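Local coordinates for hypothetical protein TT1380 (Thermus thermophilus, PDB 1IUJ) that is of unknown function but belongs to a family of dimeric alpha/beta-barrel proteins generally assigned antibiotic biosynthesis monooxygenase activity, and carries bound zinc ions in the crystal, at residues 3-8 and 51-56; 12-17 and 79-84. All coordinates share one frame; numbering follows the deposited sequence.

How the contacts relate
Both contacts belong to one ferredoxin-like subunit, whose four-stranded antiparallel sheet carries helices on one face. Contact 1 joins strands 2-8 and 50-56, the two central strands, near the centre of the chain. Contact 2 lies at the surface, where residues leading into helix 15-29, and its first turn, meet the loop between helix 69-74 and strand 91-100. Their centres are about 19 Å apart. Along the chain the segments alternate: 3-8, 12-17, 51-56, 79-84. Strand 2-8 is followed, after a short connection, by helix 15-29, which connects the two contacts in sequence. Contact 1 thus builds the middle of the sheet, while contact 2 brings a late loop against the first helix.

Contact 1. Residues 3-8 and 51-56; sequences VTMNRI and VVMTLW
The side chains of T4 and T54 stand side by side, turned by different first torsions. T4 places OG1 between its backbone N and carbonyl carbon (chi1 58°), whereas T54 places OG1 opposite its carbonyl carbon (chi1 -56°). T4 OG1 then rests 3.5 Å from T54 CB. The two residues form a hydrogen-bonded pair in the antiparallel sheet of a ferredoxin-like fold, between its central strands.

T4 N donates to T54 O at 3.0 Å, with the donor in the carbonyl plane, and T54 N donates back to T4 O. N6 and V52 repeat the exchange, N6 N reaching V52 O at 2.9 Å with the donor tilted 24° from the carbonyl plane. V3-L55, M5-M53 and R7-V51 are the non-hydrogen-bonded pairs.

V3, M5, V51, M53 and L55 make one face apolar, with R7 at its end. M5 and M53 lie alongside each other, M5 CE 4.0 Å from M53 SD. M5 CB also meets V51 CG1 at 3.8 Å. M53 packs on M53 of the second subunit, and R7 NH1 forms a salt bridge to E93 of that subunit. This face therefore helps join the two sheets, as in dimeric alpha/beta barrels.

The other face carries T4, N6, V52 and T54. V52 and W56 pack on helix 15-29 there. The side chain of N6 comes within about 4 Å of a bound zinc ion.

Two waters tie this face together. One bridges T4 OG1 and T54 OG1 and donates to V52 O. The other bonds T4 OG1 and accepts from W56 NE1 at 2.9 Å, lying in plane at the edge of the indole ring.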
ATOM      1  N   VAL B   3       2.431   2.958   8.424  1.00 11.68           N
ATOM      2  CA  VAL B   3       1.425   2.331   7.574  1.00 11.15           C
ATOM      3  C   VAL B   3       1.435   0.828   7.772  1.00 11.07           C
ATOM      4  O   VAL B   3       2.520   0.198   7.789  1.00 11.03           O
ATOM      5  CB  VAL B   3       1.708   2.642   6.068  1.00 12.13           C
ATOM      6  CG1 VAL B   3       0.773   1.895   5.153  1.00 13.96           C
ATOM      7  CG2 VAL B   3       1.649   4.131   5.811  1.00 12.24           C
ATOM      8  N   THR B   4       0.244   0.255   7.871  1.00 10.74           N
ATOM      9  CA  THR B   4       0.090  -1.209   7.813  1.00 11.30           C
ATOM     10  C   THR B   4      -0.598  -1.619   6.527  1.00 11.09           C
ATOM     11  O   THR B   4      -1.454  -0.893   6.012  1.00 11.84           O
ATOM     12  CB  THR B   4      -0.701  -1.788   8.993  1.00 11.41           C
ATOM     13  OG1 THR B   4      -2.012  -1.195   9.044  1.00 12.97           O
ATOM     14  CG2 THR B   4      -0.067  -1.439  10.311  1.00 11.47           C
ATOM     15  N   MET B   5      -0.171  -2.750   5.991  1.00 10.83           N
ATOM     16  CA  MET B   5      -0.859  -3.373   4.863  1.00 10.43           C
ATOM     17  C   MET B   5      -1.181  -4.801   5.248  1.00 10.97           C
ATOM     18  O   MET B   5      -0.288  -5.611   5.468  1.00 11.58           O
ATOM     19  CB  MET B   5       0.004  -3.329   3.601  1.00 12.04           C
ATOM     20  CG  MET B   5       0.268  -1.936   3.141  1.00 13.88           C
ATOM     21  SD  MET B   5       1.019  -1.969   1.513  1.00 17.75           S
ATOM     22  CE  MET B   5       1.364  -0.292   1.409  1.00 21.01           C
ATOM     23  N   ASN B   6      -2.474  -5.105   5.356  1.00 11.70           N
ATOM     24  CA  ASN B   6      -2.901  -6.442   5.733  1.00 11.71           C
ATOM     25  C   ASN B   6      -3.341  -7.107   4.461  1.00 12.89           C
ATOM     26  O   ASN B   6      -4.347  -6.683   3.858  1.00 13.56           O
ATOM     27  CB  ASN B   6      -4.047  -6.335   6.714  1.00 11.53           C
ATOM     28  CG  ASN B   6      -4.258  -7.612   7.542  1.00 12.99           C
ATOM     29  OD1 ASN B   6      -5.199  -7.670   8.357  1.00 19.30           O
ATOM     30  ND2 ASN B   6      -3.415  -8.609   7.362  1.00 14.67           N
ATOM     31  N   ARG B   7      -2.562  -8.095   4.030  1.00 12.89           N
ATOM     32  CA  ARG B   7      -2.836  -8.821   2.780  1.00 13.32           C
ATOM     33  C   ARG B   7      -3.716 -10.020   3.090  1.00 14.16           C
ATOM     34  O   ARG B   7      -3.318 -10.924   3.826  1.00 14.92           O
ATOM     35  CB  ARG B   7      -1.514  -9.267   2.129  1.00 13.16           C
ATOM     36  CG  ARG B   7      -0.488  -8.112   1.919  1.00 12.29           C
ATOM     37  CD  ARG B   7       0.870  -8.630   1.506  1.00 12.70           C
ATOM     38  NE  ARG B   7       0.847  -9.397   0.263  1.00 16.38           N
ATOM     39  CZ  ARG B   7       0.796  -8.842  -0.949  1.00 16.01           C
ATOM     40  NH1 ARG B   7       0.764  -7.520  -1.090  1.00 16.18           N
ATOM     41  NH2 ARG B   7       0.778  -9.616  -2.027  1.00 18.56           N
ATOM     42  N   ILE B   8      -4.929 -10.008   2.536  1.00 13.14           N
ATOM     43  CA  ILE B   8      -5.959 -10.977   2.899  1.00 13.84           C
ATOM     44  C   ILE B   8      -6.368 -11.704   1.630  1.00 14.15           C
ATOM     45  O   ILE B   8      -6.973 -11.090   0.743  1.00 15.27           O
ATOM     46  CB  ILE B   8      -7.135 -10.255   3.580  1.00 14.57           C
ATOM     47  CG1 ILE B   8      -6.639  -9.570   4.878  1.00 15.02           C
ATOM     48  CG2 ILE B   8      -8.289 -11.244   3.837  1.00 15.79           C
ATOM     49  CD1 ILE B   8      -7.563  -8.513   5.397  1.00 19.69           C
ATOM     50  N   VAL B  51      -5.766  -5.825  -0.173  1.00 12.46           N
ATOM     51  CA  VAL B  51      -4.943  -5.115   0.830  1.00 12.49           C
ATOM     52  C   VAL B  51      -5.758  -4.125   1.620  1.00 12.42           C
ATOM     53  O   VAL B  51      -6.392  -3.248   1.069  1.00 12.97           O
ATOM     54  CB  VAL B  51      -3.669  -4.452   0.206  1.00 13.77           C
ATOM     55  CG1 VAL B  51      -2.931  -3.612   1.238  1.00 13.88           C
ATOM     56  CG2 VAL B  51      -2.744  -5.522  -0.301  1.00 14.78           C
ATOM     57  N   VAL B  52      -5.718  -4.248   2.949  1.00 12.45           N
ATOM     58  CA  VAL B  52      -6.313  -3.224   3.797  1.00 12.84           C
ATOM     59  C   VAL B  52      -5.131  -2.371   4.239  1.00 12.75           C
ATOM     60  O   VAL B  52      -4.216  -2.847   4.957  1.00 13.04           O
ATOM     61  CB  VAL B  52      -7.019  -3.805   5.006  1.00 12.63           C
ATOM     62  CG1 VAL B  52      -7.457  -2.663   5.935  1.00 13.30           C
ATOM     63  CG2 VAL B  52      -8.178  -4.747   4.606  1.00 15.27           C
ATOM     64  N   MET B  53      -5.160  -1.110   3.835  1.00 12.44           N
ATOM     65  CA  MET B  53      -4.035  -0.220   4.082  1.00 12.98           C
ATOM     66  C   MET B  53      -4.471   0.830   5.075  1.00 13.26           C
ATOM     67  O   MET B  53      -5.483   1.514   4.864  1.00 13.26           O
ATOM     68  CB  MET B  53      -3.607   0.481   2.798  1.00 13.22           C
ATOM     69  CG  MET B  53      -2.429   1.379   3.042  1.00 16.73           C
ATOM     70  SD  MET B  53      -1.844   2.020   1.510  1.00 25.95           S
ATOM     71  CE  MET B  53      -3.245   2.919   0.931  1.00 26.88           C
ATOM     72  N   THR B  54      -3.708   0.985   6.143  1.00 12.98           N
ATOM     73  CA  THR B  54      -4.115   1.915   7.186  1.00 12.99           C
ATOM     74  C   THR B  54      -2.969   2.816   7.541  1.00 12.30           C
ATOM     75  O   THR B  54      -1.826   2.350   7.676  1.00 12.85           O
ATOM     76  CB  THR B  54      -4.591   1.152   8.407  1.00 12.81           C
ATOM     77  OG1 THR B  54      -5.644   0.248   8.035  1.00 13.10           O
ATOM     78  CG2 THR B  54      -5.246   2.138   9.440  1.00 13.10           C
ATOM     79  N   LEU B  55      -3.256   4.117   7.582  1.00 12.17           N
ATOM     80  CA  LEU B  55      -2.264   5.155   7.861  1.00 12.60           C
ATOM     81  C   LEU B  55      -2.460   5.652   9.276  1.00 12.76           C
ATOM     82  O   LEU B  55      -3.581   5.993   9.657  1.00 13.29           O
ATOM     83  CB  LEU B  55      -2.455   6.336   6.897  1.00 12.83           C
ATOM     84  CG  LEU B  55      -1.872   6.233   5.489  1.00 17.01           C
ATOM     85  CD1 LEU B  55      -2.440   5.033   4.720  1.00 19.77           C
ATOM     86  CD2 LEU B  55      -2.195   7.571   4.781  1.00 17.44           C
ATOM     87  N   TRP B  56      -1.369   5.690  10.032  1.00 11.11           N
ATOM     88  CA  TRP B  56      -1.380   6.079  11.460  1.00 11.73           C
ATOM     89  C   TRP B  56      -0.356   7.175  11.731  1.00 12.51           C
ATOM     90  O   TRP B  56       0.680   7.249  11.072  1.00 12.84           O
ATOM     91  CB  TRP B  56      -0.970   4.841  12.286  1.00 11.52           C
ATOM     92  CG  TRP B  56      -2.015   3.725  12.291  1.00 10.76           C
ATOM     93  CD1 TRP B  56      -1.997   2.553  11.583  1.00 13.84           C
ATOM     94  CD2 TRP B  56      -3.178   3.677  13.115  1.00 14.03           C
ATOM     95  NE1 TRP B  56      -3.117   1.805  11.875  1.00 15.32           N
ATOM     96  CE2 TRP B  56      -3.849   2.466  12.831  1.00 13.15           C
ATOM     97  CE3 TRP B  56      -3.728   4.544  14.071  1.00 14.33           C
ATOM     98  CZ2 TRP B  56      -5.057   2.115  13.453  1.00 13.89           C
ATOM     99  CZ3 TRP B  56      -4.930   4.190  14.688  1.00 14.56           C
ATOM    100  CH2 TRP B  56      -5.564   2.989  14.386  1.00 13.69           C
TER
HETATM  101  O   HOH W   1      -3.760  -0.927  11.235  1.00 14.63           O
HETATM  102  O   HOH W   2      -4.075  -2.144   7.745  1.00 15.53           O

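Contact 2. Residues 12-17 and 79-84; sequences PEYAEQ and GTLPKE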
ATOM      1  N   PRO B  12     -12.720 -14.833  -4.761  1.00 18.94           N
ATOM      2  CA  PRO B  12     -13.625 -13.906  -5.442  1.00 19.47           C
ATOM      3  C   PRO B  12     -15.089 -14.146  -5.080  1.00 18.73           C
ATOM      4  O   PRO B  12     -15.853 -13.195  -5.038  1.00 20.25           O
ATOM      5  CB  PRO B  12     -13.396 -14.179  -6.937  1.00 19.87           C
ATOM      6  CG  PRO B  12     -12.604 -15.415  -7.033  1.00 18.21           C
ATOM      7  CD  PRO B  12     -11.901 -15.618  -5.697  1.00 19.82           C
ATOM      8  N   GLU B  13     -15.438 -15.385  -4.775  1.00 20.10           N
ATOM      9  CA  GLU B  13     -16.818 -15.717  -4.424  1.00 20.17           C
ATOM     10  C   GLU B  13     -17.293 -14.971  -3.171  1.00 20.07           C
ATOM     11  O   GLU B  13     -18.498 -14.742  -3.008  1.00 20.80           O
ATOM     12  CB  GLU B  13     -16.973 -17.214  -4.206  1.00 20.87           C
ATOM     13  CG  GLU B  13     -16.924 -18.029  -5.493  1.00 22.94           C
ATOM     14  CD  GLU B  13     -15.515 -18.310  -5.976  1.00 27.94           C
ATOM     15  OE1 GLU B  13     -14.552 -17.979  -5.256  1.00 23.38           O
ATOM     16  OE2 GLU B  13     -15.372 -18.881  -7.086  1.00 31.47           O
ATOM     17  N   TYR B  14     -16.342 -14.604  -2.314  1.00 18.54           N
ATOM     18  CA  TYR B  14     -16.620 -13.975  -1.022  1.00 18.42           C
ATOM     19  C   TYR B  14     -16.215 -12.497  -0.945  1.00 18.42           C
ATOM     20  O   TYR B  14     -16.325 -11.857   0.128  1.00 18.45           O
ATOM     21  CB  TYR B  14     -15.910 -14.736   0.107  1.00 17.64           C
ATOM     22  CG  TYR B  14     -16.431 -16.134   0.303  1.00 18.13           C
ATOM     23  CD1 TYR B  14     -15.971 -17.200  -0.477  1.00 16.94           C
ATOM     24  CD2 TYR B  14     -17.413 -16.384   1.241  1.00 18.13           C
ATOM     25  CE1 TYR B  14     -16.433 -18.482  -0.303  1.00 18.93           C
ATOM     26  CE2 TYR B  14     -17.901 -17.671   1.431  1.00 18.10           C
ATOM     27  CZ  TYR B  14     -17.438 -18.703   0.658  1.00 18.95           C
ATOM     28  OH  TYR B  14     -17.932 -19.967   0.844  1.00 19.61           O
ATOM     29  N   ALA B  15     -15.755 -11.961  -2.078  1.00 19.88           N
ATOM     30  CA  ALA B  15     -15.272 -10.586  -2.149  1.00 20.43           C
ATOM     31  C   ALA B  15     -16.301  -9.553  -1.664  1.00 20.80           C
ATOM     32  O   ALA B  15     -15.972  -8.664  -0.887  1.00 19.86           O
ATOM     33  CB  ALA B  15     -14.820 -10.264  -3.572  1.00 20.83           C
ATOM     34  N   GLU B  16     -17.546  -9.668  -2.131  1.00 22.31           N
ATOM     35  CA  GLU B  16     -18.607  -8.773  -1.681  1.00 23.35           C
ATOM     36  C   GLU B  16     -18.884  -8.843  -0.163  1.00 23.00           C
ATOM     37  O   GLU B  16     -19.017  -7.812   0.518  1.00 23.06           O
ATOM     38  CB  GLU B  16     -19.876  -9.008  -2.518  1.00 24.87           C
ATOM     39  CG  GLU B  16     -21.093  -8.234  -2.047  1.00 28.04           C
ATOM     40  CD  GLU B  16     -22.335  -8.523  -2.882  1.00 34.67           C
ATOM     41  OE1 GLU B  16     -22.325  -9.504  -3.665  1.00 37.23           O
ATOM     42  OE2 GLU B  16     -23.321  -7.761  -2.755  1.00 35.96           O
ATOM     43  N   GLN B  17     -18.968 -10.058   0.372  1.00 22.35           N
ATOM     44  CA  GLN B  17     -19.191 -10.224   1.788  1.00 21.47           C
ATOM     45  C   GLN B  17     -18.009  -9.675   2.590  1.00 20.99           C
ATOM     46  O   GLN B  17     -18.221  -9.033   3.625  1.00 21.41           O
ATOM     47  CB  GLN B  17     -19.458 -11.685   2.148  1.00 23.07           C
ATOM     48  CG  GLN B  17     -20.040 -11.839   3.538  1.00 24.93           C
ATOM     49  CD  GLN B  17     -19.874 -13.231   4.099  1.00 25.45           C
ATOM     50  OE1 GLN B  17     -19.718 -14.190   3.351  1.00 25.32           O
ATOM     51  NE2 GLN B  17     -19.887 -13.341   5.425  1.00 29.16           N
ATOM     52  N   GLY B  79     -14.734 -13.165  11.373  1.00 41.71           N
ATOM     53  CA  GLY B  79     -15.364 -14.106  12.270  1.00 41.38           C
ATOM     54  C   GLY B  79     -16.568 -14.673  11.534  1.00 40.77           C
ATOM     55  O   GLY B  79     -16.815 -15.881  11.596  1.00 41.34           O
ATOM     56  N   THR B  80     -17.310 -13.811  10.832  1.00 39.73           N
ATOM     57  CA  THR B  80     -18.499 -14.252  10.091  1.00 38.42           C
ATOM     58  C   THR B  80     -18.131 -14.854   8.741  1.00 37.25           C
ATOM     59  O   THR B  80     -18.900 -15.650   8.194  1.00 37.35           O
ATOM     60  CB  THR B  80     -19.587 -13.135   9.909  1.00 38.58           C
ATOM     61  OG1 THR B  80     -19.074 -12.052   9.122  1.00 39.20           O
ATOM     62  CG2 THR B  80     -19.965 -12.474  11.231  1.00 38.24           C
ATOM     63  N   LEU B  81     -16.974 -14.466   8.196  1.00 35.46           N
ATOM     64  CA  LEU B  81     -16.474 -15.082   6.970  1.00 33.63           C
ATOM     65  C   LEU B  81     -15.937 -16.481   7.267  1.00 32.41           C
ATOM     66  O   LEU B  81     -15.044 -16.648   8.108  1.00 32.32           O
ATOM     67  CB  LEU B  81     -15.376 -14.227   6.323  1.00 33.21           C
ATOM     68  CG  LEU B  81     -15.688 -13.163   5.263  1.00 33.95           C
ATOM     69  CD1 LEU B  81     -16.392 -13.733   4.039  1.00 33.12           C
ATOM     70  CD2 LEU B  81     -16.455 -11.958   5.821  1.00 34.96           C
ATOM     71  N   PRO B  82     -16.458 -17.489   6.573  1.00 31.29           N
ATOM     72  CA  PRO B  82     -16.010 -18.872   6.781  1.00 30.65           C
ATOM     73  C   PRO B  82     -14.516 -19.066   6.496  1.00 29.96           C
ATOM     74  O   PRO B  82     -13.965 -18.361   5.653  1.00 28.13           O
ATOM     75  CB  PRO B  82     -16.852 -19.668   5.778  1.00 30.42           C
ATOM     76  CG  PRO B  82     -17.298 -18.673   4.777  1.00 31.46           C
ATOM     77  CD  PRO B  82     -17.507 -17.391   5.538  1.00 31.26           C
ATOM     78  N   LYS B  83     -13.868 -20.006   7.185  1.00 29.60           N
ATOM     79  CA  LYS B  83     -12.453 -20.301   6.909  1.00 29.31           C
ATOM     80  C   LYS B  83     -12.215 -20.574   5.425  1.00 28.36           C
ATOM     81  O   LYS B  83     -11.162 -20.249   4.872  1.00 28.72           O
ATOM     82  CB  LYS B  83     -11.955 -21.484   7.741  1.00 30.04           C
ATOM     83  CG  LYS B  83     -10.640 -21.207   8.461  1.00 33.24           C
ATOM     84  CD  LYS B  83      -9.474 -22.008   7.911  1.00 36.16           C
ATOM     85  CE  LYS B  83      -8.204 -21.683   8.697  1.00 36.85           C
ATOM     86  NZ  LYS B  83      -7.210 -22.798   8.750  1.00 37.05           N
ATOM     87  N   GLU B  84     -13.218 -21.167   4.782  1.00 26.76           N
ATOM     88  CA  GLU B  84     -13.130 -21.565   3.387  1.00 25.72           C
ATOM     89  C   GLU B  84     -13.033 -20.382   2.433  1.00 23.56           C
ATOM     90  O   GLU B  84     -12.649 -20.560   1.283  1.00 23.61           O
ATOM     91  CB  GLU B  84     -14.349 -22.415   3.021  1.00 26.81           C
ATOM     92  CG  GLU B  84     -14.398 -23.768   3.726  1.00 28.93           C
ATOM     93  CD  GLU B  84     -14.928 -23.725   5.149  1.00 30.96           C
ATOM     94  OE1 GLU B  84     -14.969 -24.804   5.777  1.00 33.71           O
ATOM     95  OE2 GLU B  84     -15.295 -22.636   5.649  1.00 33.03           O
TER
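L81 meets Y14 and Q17, three positions apart where the chain enters helix 15-29. Its CD1 lies 4.0 Å from Y14 CD2 and 3.4 Å from Q17 OE1. This methyl also touches the aliphatic CB and CG of Q17. The other methyl, CD2, sits 3.7 Å from Q17 NE2, and the two branches of L81 thus meet different atoms of the glutamine amide. Q17 and L81 approach from opposite directions.

P82 extends the packing onto Y14. Its CG comes obliquely to the tyrosine ring, 3.5 Å from CE2. T80 lies at the margin, with its carbonyl O 3.7 Å from Q17 NE2. The contact is one of van der Waals packing.

Q17 reaches across because CG is anti to its backbone N (chi1 -165°) and the chain beyond is extended. Its OE1 lies in the plane of the Y14 ring, at the edge, so Y14 and Q17 also fit against each other. A15 N, at the first residue of the helix, donates to P12 O at 3.2 Å, within the turn that carries Y14.

Further out, the loop has its own supports. T80 OG1 bonds to R77 O, and L81 packs on F86. Y14 touches A85, just beyond the segment, and E84 O accepts a weak bond from R11 NE.

All of this lies near the protein surface; the side chain of L81 is about 12 Å from a bound zinc ion. It is peripheral packing in a ferredoxin-like fold: the loop leading to strand 91-100 lies against Y14 and the first turn of the helix that follows strand 2-8.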